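Local structure of MexT protein (Pseudomonas aeruginosa, 6L33) at residues A105-A110 against N138-L143; G111-F116 against V131-Q136; K83-D88 against Y156-L161. The protein probably binds DNA as a LysR-type transcriptional activator of the MexEF-OprN efflux pump, and is represented here by its regulatory domain. All blocks are in the same frame, centred on the assembly; numbering follows the deposited sequence.

Contact 1 (A105-A110 against N138-L143); sequences ALVSFA and NGLGTL
Leu140 faces strand 103-107 with both of its terminal methyls, and each meets a different residue: CD2 lies 4.1 Å from CG2 of Val107, and CD1 lies 4.5 Å from CB of Ala105. Ala105 directs its CB at the helix, whereas Val107, two positions further along the strand, reaches it through one branch; Leu106 between them turns its CB away. The backbones stay well apart, with 8.6 Å between CA of Ala105 and CA of Leu140, so the leucine side chain does most of the spanning. Its CG stands opposite the backbone N (chi1 -160°), which carries the forked end out from the helix toward the sheet. On Val107 the branch that touches is CG2, which is opposite the carbonyl carbon and beside the residue's own N; the valine and leucine side chains meet at a slant.

Topology explains the pairing. Strands 129-134 and 150-154 flank strand 103-107 and run parallel to it, and the chain passes from the one to the other through helix 140-144. This is a beta-alpha-beta crossover that passes over strand 103-107, part of the alpha/beta framework of the substrate-binding domain of LysR regulators. Gly139 starts the turn into the helix with a positive phi of 84°. Leu140 also packs on Val134 and Ala105 on Ile149, so the apolar layer extends beyond the two segments. One turn on, Leu143 packs on Leu27 of the second subunit.

With 102 Å² buried and only methyl groups meeting at 4.1 Å or more, the contact offers shape and hydrophobic burial but little directionality. The orientation of the helix on the strand probably depends also on the crossover connection and the surrounding apolar neighbours.

Contact 2 (G111-F116 against V131-Q136); sequences GDLSGF and VLAVPQ. With SO4 (sulfate ion), chain G.
The loop that joins strand 103-107 to helix 116-123 folds back here against an outermost strand of the sheet within this chain, 129-134. Ala133 supplies the meeting point: its CB, directed at the loop, lies 4.0 Å from the carbonyl O of Asp112 and 4.2 Å from CD2 of Leu113. Leu113 starts off obliquely to the strand; with CD1 anti to CA (chi2 179°), the other branch, CD2, is the one turned onto the alanine methyl. The Asp112 carbonyl, besides resting near that methyl, accepts a hydrogen bond from Ser108 OG, and a weak, bent bond joins Leu113 N to Asp112 OD1 at 2.9 Å.

At the far end of the loop, Gly115 takes the N-cap position of helix 116-123. A sulfate, probably from the crystallisation liquor, sits over this helix start: Phe116 N gives its O1 a fairly straight hydrogen bond (3.0 Å, 163°), and Val117 N binds the ion as well. The glycine has no side chain to obstruct it, and its CA comes within 3.6 Å of O1.

Across the strand's outer edge, Leu132 and Ala133 pair in a parallel ladder with the second subunit, and Leu113 packs on Val40 of that subunit. The chemistry thus separates into a small apolar fit beside the dimer interface and, at the helix start, backbone N-H groups whose partial positive charge probably favours an anion.

Contact 3 (K83-D88 against Y156-L161); sequences KILRAD and YAAQAL
Leu85 spreads its two methyls over neighbouring positions of helix 155-164. CD1 lies 3.8 Å from CB of Ala158, while CD2 reaches Leu161, one helical turn further on, at 3.6 Å from its CD1 and 3.8 Å from its CB. The two leucine side chains cross at about a right angle, so that one methyl of Leu85 tucks in beside the stem and one branch of Leu161. The chi1 of Leu85, -96°, is displaced from the usual staggered value, which may reflect crowding around a side chain that also packs on Val153 and Ala169.

Ala158 is hemmed in by two strand residues. Besides the methyl of Leu85 it meets Lys83, whose CB stands 3.7 Å from the alanine CB and whose CG stands 4.0 Å from that same atom. The lysine begins by pointing at the helix, then bends at chi2 (-67°) and runs straight from there on, so its aliphatic root packs on alanine while the ammonium group leaves to form a salt bridge with Asp171.

Helix 155-164 links strand 150-154 to strand 168-170 and passes over strand 82-86, which lies antiparallel between them: a beta-alpha-beta crossover of the mixed sheet. In keeping with that topology, helix segment and strand segment run in nearly the same direction, 27° apart, with axes 8.9 Å from each other. The small Ala158 suits so close an approach.

Beyond the packed part, the strand end carries charge. Arg86 NH1 bridges to OD2 of Asp88 at 3.2 Å; the carboxylate lies at the guanidinium edge, nearly in its plane, and OD2 uses its syn lone pair. Glu170 pairs with the other arm of Arg86, and Arg102 with the second oxygen of Asp88.

All three contacts belong to one five-stranded mixed sheet. Contacts 1 and 2, with centres 8 Å apart, share neighbouring strands: Leu106 N lies 2.8 Å from Leu132 O, and Leu106 O lies 2.9 Å from Val134 N, both probable hydrogen bonds. Contact 1 joins contact 3, 11 Å away between centres, through helix-to-helix packing in which Leu140 CB comes 4.0 Å from Leu161 CD2. Contacts 2 and 3 do not touch; their centres are 16 Å apart and their nearest atoms about 7 Å. The second subunit reaches contacts 1 and 2 but not contact 3. The sulfate of contact 2 also borders contact 1, with its O4 3.3 Å from Leu106 CD1.

Contact 1 (A105-A110 against N138-L143)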
loop_
_atom_site.group_PDB
_atom_site.type_symbol
_atom_site.label_atom_id
_atom_site.label_comp_id
_atom_site.label_asym_id
_atom_site.label_seq_id
_atom_site.Cartn_x
_atom_site.Cartn_y
_atom_site.Cartn_z
ATOM N N ALA B 105 7.866 -14.871 4.439
ATOM C CA ALA B 105 6.867 -13.852 4.157
ATOM C C ALA B 105 6.750 -13.716 2.648
ATOM O O ALA B 105 7.764 -13.617 1.949
ATOM C CB ALA B 105 7.242 -12.510 4.788
ATOM N N LEU B 106 5.520 -13.725 2.150
ATOM C CA LEU B 106 5.246 -13.686 0.722
ATOM C C LEU B 106 4.532 -12.388 0.381
ATOM O O LEU B 106 3.535 -12.041 1.021
ATOM C CB LEU B 106 4.394 -14.887 0.305
ATOM C CG LEU B 106 4.032 -15.021 -1.174
ATOM C CD1 LEU B 106 5.271 -15.318 -1.998
ATOM C CD2 LEU B 106 2.981 -16.108 -1.366
ATOM N N VAL B 107 5.044 -11.669 -0.616
ATOM C CA VAL B 107 4.319 -10.530 -1.172
ATOM C C VAL B 107 3.325 -11.102 -2.178
ATOM O O VAL B 107 3.676 -11.398 -3.323
ATOM C CB VAL B 107 5.251 -9.500 -1.812
ATOM C CG1 VAL B 107 4.449 -8.285 -2.278
ATOM C CG2 VAL B 107 6.330 -9.080 -0.827
ATOM N N SER B 108 2.084 -11.285 -1.739
ATOM C CA SER B 108 1.026 -11.869 -2.551
ATOM C C SER B 108 -0.060 -10.822 -2.729
ATOM O O SER B 108 -0.606 -10.317 -1.743
ATOM C CB SER B 108 0.466 -13.132 -1.893
ATOM O OG SER B 108 -0.729 -13.553 -2.525
ATOM N N PHE B 109 -0.369 -10.498 -3.979
ATOM C CA PHE B 109 -1.290 -9.414 -4.285
ATOM C C PHE B 109 -2.748 -9.852 -4.288
ATOM O O PHE B 109 -3.634 -9.002 -4.428
ATOM C CB PHE B 109 -0.911 -8.789 -5.630
ATOM C CG PHE B 109 0.516 -8.315 -5.683
ATOM C CD1 PHE B 109 0.926 -7.234 -4.921
ATOM C CD2 PHE B 109 1.451 -8.969 -6.466
ATOM C CE1 PHE B 109 2.237 -6.800 -4.954
ATOM C CE2 PHE B 109 2.765 -8.540 -6.507
ATOM C CZ PHE B 109 3.159 -7.455 -5.749
ATOM N N ALA B 110 -3.020 -11.150 -4.115
ATOM C CA ALA B 110 -4.397 -11.631 -4.108
ATOM C C ALA B 110 -4.654 -12.665 -3.016
ATOM O O ALA B 110 -5.623 -13.423 -3.115
ATOM C CB ALA B 110 -4.775 -12.220 -5.471
ATOM N N ASN B 138 6.497 -2.175 0.713
ATOM C CA ASN B 138 6.922 -1.249 1.753
ATOM C C ASN B 138 6.366 -1.661 3.113
ATOM O O ASN B 138 5.268 -2.214 3.221
ATOM C CB ASN B 138 6.497 0.182 1.417
ATOM C CG ASN B 138 5.007 0.313 1.159
ATOM O OD1 ASN B 138 4.189 0.143 2.062
ATOM N ND2 ASN B 138 4.649 0.638 -0.078
ATOM N N GLY B 139 7.149 -1.388 4.158
ATOM C CA GLY B 139 6.819 -1.810 5.502
ATOM C C GLY B 139 7.227 -3.225 5.845
ATOM O O GLY B 139 7.103 -3.622 7.011
ATOM N N LEU B 140 7.720 -3.995 4.872
ATOM C CA LEU B 140 8.074 -5.390 5.117
ATOM C C LEU B 140 9.178 -5.527 6.158
ATOM O O LEU B 140 9.202 -6.509 6.908
ATOM C CB LEU B 140 8.494 -6.047 3.803
ATOM C CG LEU B 140 8.461 -7.571 3.707
ATOM C CD1 LEU B 140 7.110 -8.102 4.144
ATOM C CD2 LEU B 140 8.775 -8.000 2.280
ATOM N N GLY B 141 10.095 -4.560 6.223
ATOM C CA GLY B 141 11.156 -4.622 7.214
ATOM C C GLY B 141 10.647 -4.521 8.637
ATOM O O GLY B 141 11.208 -5.142 9.546
ATOM N N THR B 142 9.585 -3.744 8.851
ATOM C CA THR B 142 8.977 -3.667 10.173
ATOM C C THR B 142 8.327 -4.988 10.566
ATOM O O THR B 142 8.226 -5.303 11.757
ATOM C CB THR B 142 7.951 -2.531 10.208
ATOM O OG1 THR B 142 8.603 -1.289 9.921
ATOM C CG2 THR B 142 7.331 -2.424 11.573
ATOM N N LEU B 143 7.901 -5.783 9.586
ATOM C CA LEU B 143 7.264 -7.055 9.901
ATOM C C LEU B 143 8.280 -8.167 10.139
ATOM O O LEU B 143 8.005 -9.094 10.910
ATOM C CB LEU B 143 6.296 -7.447 8.782
ATOM C CG LEU B 143 5.241 -6.397 8.421
ATOM C CD1 LEU B 143 4.195 -6.983 7.481
ATOM C CD2 LEU B 143 4.584 -5.824 9.674
#

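Contact 2 (G111-F116 against V131-Q136)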
loop_
_atom_site.group_PDB
_atom_site.type_symbol
_atom_site.label_atom_id
_atom_site.label_comp_id
_atom_site.label_asym_id
_atom_site.label_seq_id
_atom_site.Cartn_x
_atom_site.Cartn_y
_atom_site.Cartn_z
ATOM N N GLY B 111 -3.815 -12.725 -1.985
ATOM C CA GLY B 111 -4.085 -13.580 -0.847
ATOM C C GLY B 111 -3.657 -15.023 -0.979
ATOM O O GLY B 111 -4.033 -15.840 -0.132
ATOM N N ASP B 112 -2.892 -15.372 -2.009
ATOM C CA ASP B 112 -2.380 -16.731 -2.114
ATOM C C ASP B 112 -1.259 -16.952 -1.106
ATOM O O ASP B 112 -0.459 -16.053 -0.835
ATOM C CB ASP B 112 -1.876 -17.004 -3.529
ATOM C CG ASP B 112 -1.895 -18.480 -3.879
ATOM O OD1 ASP B 112 -2.241 -19.296 -2.998
ATOM O OD2 ASP B 112 -1.568 -18.824 -5.035
ATOM N N LEU B 113 -1.208 -18.155 -0.542
ATOM C CA LEU B 113 -0.150 -18.516 0.392
ATOM C C LEU B 113 1.043 -19.173 -0.288
ATOM O O LEU B 113 2.026 -19.493 0.387
ATOM C CB LEU B 113 -0.698 -19.440 1.483
ATOM C CG LEU B 113 -1.291 -18.694 2.679
ATOM C CD1 LEU B 113 -1.839 -19.666 3.709
ATOM C CD2 LEU B 113 -0.248 -17.777 3.303
ATOM N N SER B 114 0.986 -19.381 -1.600
ATOM C CA SER B 114 2.110 -19.916 -2.347
ATOM C C SER B 114 2.406 -19.000 -3.525
ATOM O O SER B 114 1.547 -18.241 -3.985
ATOM C CB SER B 114 1.842 -21.348 -2.832
ATOM O OG SER B 114 1.501 -22.193 -1.744
ATOM N N GLY B 115 3.643 -19.070 -3.999
ATOM C CA GLY B 115 4.068 -18.232 -5.102
ATOM C C GLY B 115 4.944 -18.965 -6.093
ATOM O O GLY B 115 4.982 -20.199 -6.112
ATOM N N PHE B 116 5.657 -18.206 -6.925
ATOM C CA PHE B 116 6.513 -18.821 -7.932
ATOM C C PHE B 116 7.697 -19.542 -7.303
ATOM O O PHE B 116 8.143 -20.566 -7.829
ATOM C CB PHE B 116 6.994 -17.760 -8.916
ATOM C CG PHE B 116 5.919 -17.267 -9.844
ATOM C CD1 PHE B 116 5.421 -18.087 -10.844
ATOM C CD2 PHE B 116 5.402 -15.989 -9.712
ATOM C CE1 PHE B 116 4.432 -17.639 -11.699
ATOM C CE2 PHE B 116 4.411 -15.536 -10.563
ATOM C CZ PHE B 116 3.925 -16.362 -11.557
ATOM N N VAL B 131 4.381 -18.120 6.448
ATOM C CA VAL B 131 3.617 -17.753 7.637
ATOM C C VAL B 131 2.920 -16.415 7.492
ATOM O O VAL B 131 2.084 -16.075 8.346
ATOM C CB VAL B 131 4.503 -17.739 8.900
ATOM C CG1 VAL B 131 5.094 -19.116 9.158
ATOM C CG2 VAL B 131 5.598 -16.684 8.765
ATOM N N LEU B 132 3.231 -15.645 6.454
ATOM C CA LEU B 132 2.711 -14.294 6.323
ATOM C C LEU B 132 2.612 -13.944 4.849
ATOM O O LEU B 132 3.577 -14.114 4.099
ATOM C CB LEU B 132 3.612 -13.289 7.045
ATOM C CG LEU B 132 3.111 -11.846 7.062
ATOM C CD1 LEU B 132 1.924 -11.715 8.003
ATOM C CD2 LEU B 132 4.230 -10.895 7.457
ATOM N N ALA B 133 1.445 -13.462 4.440
ATOM C CA ALA B 133 1.236 -12.942 3.097
ATOM C C ALA B 133 0.817 -11.487 3.222
ATOM O O ALA B 133 -0.180 -11.181 3.884
ATOM C CB ALA B 133 0.183 -13.754 2.342
ATOM N N VAL B 134 1.585 -10.595 2.608
ATOM C CA VAL B 134 1.286 -9.166 2.657
ATOM C C VAL B 134 1.028 -8.677 1.238
ATOM O O VAL B 134 1.567 -9.250 0.280
ATOM C CB VAL B 134 2.422 -8.381 3.331
ATOM C CG1 VAL B 134 2.603 -8.854 4.769
ATOM C CG2 VAL B 134 3.710 -8.533 2.546
ATOM N N PRO B 135 0.215 -7.639 1.051
ATOM C CA PRO B 135 -0.134 -7.181 -0.303
ATOM C C PRO B 135 0.790 -6.127 -0.898
ATOM O O PRO B 135 0.478 -5.606 -1.974
ATOM C CB PRO B 135 -1.537 -6.596 -0.090
ATOM C CG PRO B 135 -1.496 -6.055 1.306
ATOM C CD PRO B 135 -0.555 -6.934 2.093
ATOM N N GLN B 136 1.908 -5.799 -0.253
ATOM C CA GLN B 136 2.787 -4.753 -0.753
ATOM C C GLN B 136 4.204 -4.997 -0.256
ATOM O O GLN B 136 4.449 -5.838 0.612
ATOM C CB GLN B 136 2.314 -3.366 -0.316
ATOM C CG GLN B 136 2.506 -3.104 1.164
ATOM C CD GLN B 136 1.701 -1.921 1.652
ATOM O OE1 GLN B 136 0.719 -1.527 1.026
ATOM N NE2 GLN B 136 2.112 -1.348 2.776
HETATM S S SO4 G . 7.061 -15.099 -5.456
HETATM O O1 SO4 G . 5.819 -15.263 -6.207
HETATM O O2 SO4 G . 7.338 -16.316 -4.699
HETATM O O3 SO4 G . 8.156 -14.832 -6.382
HETATM O O4 SO4 G . 6.923 -13.976 -4.533
#

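Contact 3 (K83-D88 against Y156-L161)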
loop_
_atom_site.group_PDB
_atom_site.type_symbol
_atom_site.label_atom_id
_atom_site.label_comp_id
_atom_site.label_asym_id
_atom_site.label_seq_id
_atom_site.Cartn_x
_atom_site.Cartn_y
_atom_site.Cartn_z
ATOM N N LYS B 83 16.011 -11.350 -4.815
ATOM C CA LYS B 83 16.841 -11.116 -3.645
ATOM C C LYS B 83 16.156 -11.695 -2.417
ATOM O O LYS B 83 14.927 -11.644 -2.301
ATOM C CB LYS B 83 17.107 -9.619 -3.427
ATOM C CG LYS B 83 18.035 -8.985 -4.450
ATOM C CD LYS B 83 19.450 -9.532 -4.327
ATOM C CE LYS B 83 20.389 -8.848 -5.308
ATOM N NZ LYS B 83 21.759 -9.426 -5.252
ATOM N N ILE B 84 16.954 -12.252 -1.513
ATOM C CA ILE B 84 16.482 -12.689 -0.204
ATOM C C ILE B 84 16.656 -11.539 0.771
ATOM O O ILE B 84 17.681 -10.850 0.761
ATOM C CB ILE B 84 17.245 -13.936 0.281
ATOM C CG1 ILE B 84 17.071 -15.097 -0.695
ATOM C CG2 ILE B 84 16.782 -14.339 1.676
ATOM C CD1 ILE B 84 15.664 -15.267 -1.184
ATOM N N LEU B 85 15.653 -11.328 1.616
ATOM C CA LEU B 85 15.712 -10.343 2.684
ATOM C C LEU B 85 15.604 -11.070 4.014
ATOM O O LEU B 85 14.723 -11.917 4.190
ATOM C CB LEU B 85 14.586 -9.315 2.550
ATOM C CG LEU B 85 14.896 -7.992 1.847
ATOM C CD1 LEU B 85 15.702 -8.206 0.581
ATOM C CD2 LEU B 85 13.598 -7.276 1.532
ATOM N N ARG B 86 16.499 -10.753 4.944
ATOM C CA ARG B 86 16.428 -11.341 6.270
ATOM C C ARG B 86 16.798 -10.295 7.309
ATOM O O ARG B 86 17.393 -9.259 6.999
ATOM C CB ARG B 86 17.326 -12.579 6.400
ATOM C CG ARG B 86 18.791 -12.369 6.067
ATOM C CD ARG B 86 19.628 -13.351 6.869
ATOM N NE ARG B 86 20.704 -13.959 6.104
ATOM C CZ ARG B 86 21.513 -14.899 6.583
ATOM N NH1 ARG B 86 21.360 -15.345 7.824
ATOM N NH2 ARG B 86 22.469 -15.396 5.817
ATOM N N ALA B 87 16.423 -10.582 8.556
ATOM C CA ALA B 87 16.632 -9.662 9.661
ATOM C C ALA B 87 17.376 -10.282 10.833
ATOM O O ALA B 87 17.632 -9.581 11.818
ATOM C CB ALA B 87 15.286 -9.109 10.155
ATOM N N ASP B 88 17.724 -11.564 10.765
ATOM C CA ASP B 88 18.442 -12.201 11.854
ATOM C C ASP B 88 19.919 -11.815 11.811
ATOM O O ASP B 88 20.397 -11.172 10.873
ATOM C CB ASP B 88 18.282 -13.718 11.789
ATOM C CG ASP B 88 18.915 -14.315 10.550
ATOM O OD1 ASP B 88 18.335 -14.160 9.457
ATOM O OD2 ASP B 88 19.994 -14.931 10.667
ATOM N N TYR B 156 14.713 -4.527 -7.205
ATOM C CA TYR B 156 14.314 -3.129 -7.065
ATOM C C TYR B 156 13.590 -2.899 -5.745
ATOM O O TYR B 156 13.861 -1.917 -5.044
ATOM C CB TYR B 156 13.440 -2.688 -8.237
ATOM C CG TYR B 156 13.107 -1.212 -8.184
ATOM C CD1 TYR B 156 14.002 -0.261 -8.661
ATOM C CD2 TYR B 156 11.911 -0.767 -7.635
ATOM C CE1 TYR B 156 13.708 1.089 -8.606
ATOM C CE2 TYR B 156 11.610 0.581 -7.573
ATOM C CZ TYR B 156 12.511 1.504 -8.061
ATOM O OH TYR B 156 12.209 2.845 -8.002
ATOM N N ALA B 157 12.668 -3.796 -5.390
ATOM C CA ALA B 157 12.019 -3.708 -4.086
ATOM C C ALA B 157 13.024 -3.906 -2.960
ATOM O O ALA B 157 12.950 -3.232 -1.926
ATOM C CB ALA B 157 10.895 -4.739 -3.989
ATOM N N ALA B 158 13.968 -4.834 -3.139
ATOM C CA ALA B 158 15.003 -5.045 -2.132
ATOM C C ALA B 158 15.782 -3.764 -1.869
ATOM O O ALA B 158 16.071 -3.430 -0.714
ATOM C CB ALA B 158 15.946 -6.166 -2.573
ATOM N N GLN B 159 16.116 -3.025 -2.931
ATOM C CA GLN B 159 16.866 -1.781 -2.780
ATOM C C GLN B 159 16.128 -0.795 -1.886
ATOM O O GLN B 159 16.726 -0.174 -1.000
ATOM C CB GLN B 159 17.126 -1.163 -4.152
ATOM C CG GLN B 159 18.391 -1.649 -4.826
ATOM C CD GLN B 159 18.590 -1.019 -6.187
ATOM O OE1 GLN B 159 18.036 0.041 -6.479
ATOM N NE2 GLN B 159 19.384 -1.669 -7.030
ATOM N N ALA B 160 14.823 -0.632 -2.109
ATOM C CA ALA B 160 14.050 0.299 -1.294
ATOM C C ALA B 160 13.908 -0.207 0.135
ATOM O O ALA B 160 13.894 0.587 1.082
ATOM C CB ALA B 160 12.675 0.530 -1.921
ATOM N N LEU B 161 13.803 -1.525 0.312
ATOM C CA LEU B 161 13.662 -2.073 1.654
ATOM C C LEU B 161 14.988 -2.049 2.403
ATOM O O LEU B 161 15.012 -1.839 3.622
ATOM C CB LEU B 161 13.095 -3.488 1.583
ATOM C CG LEU B 161 11.599 -3.487 1.255
ATOM C CD1 LEU B 161 11.124 -4.843 0.760
ATOM C CD2 LEU B 161 10.800 -3.040 2.469
#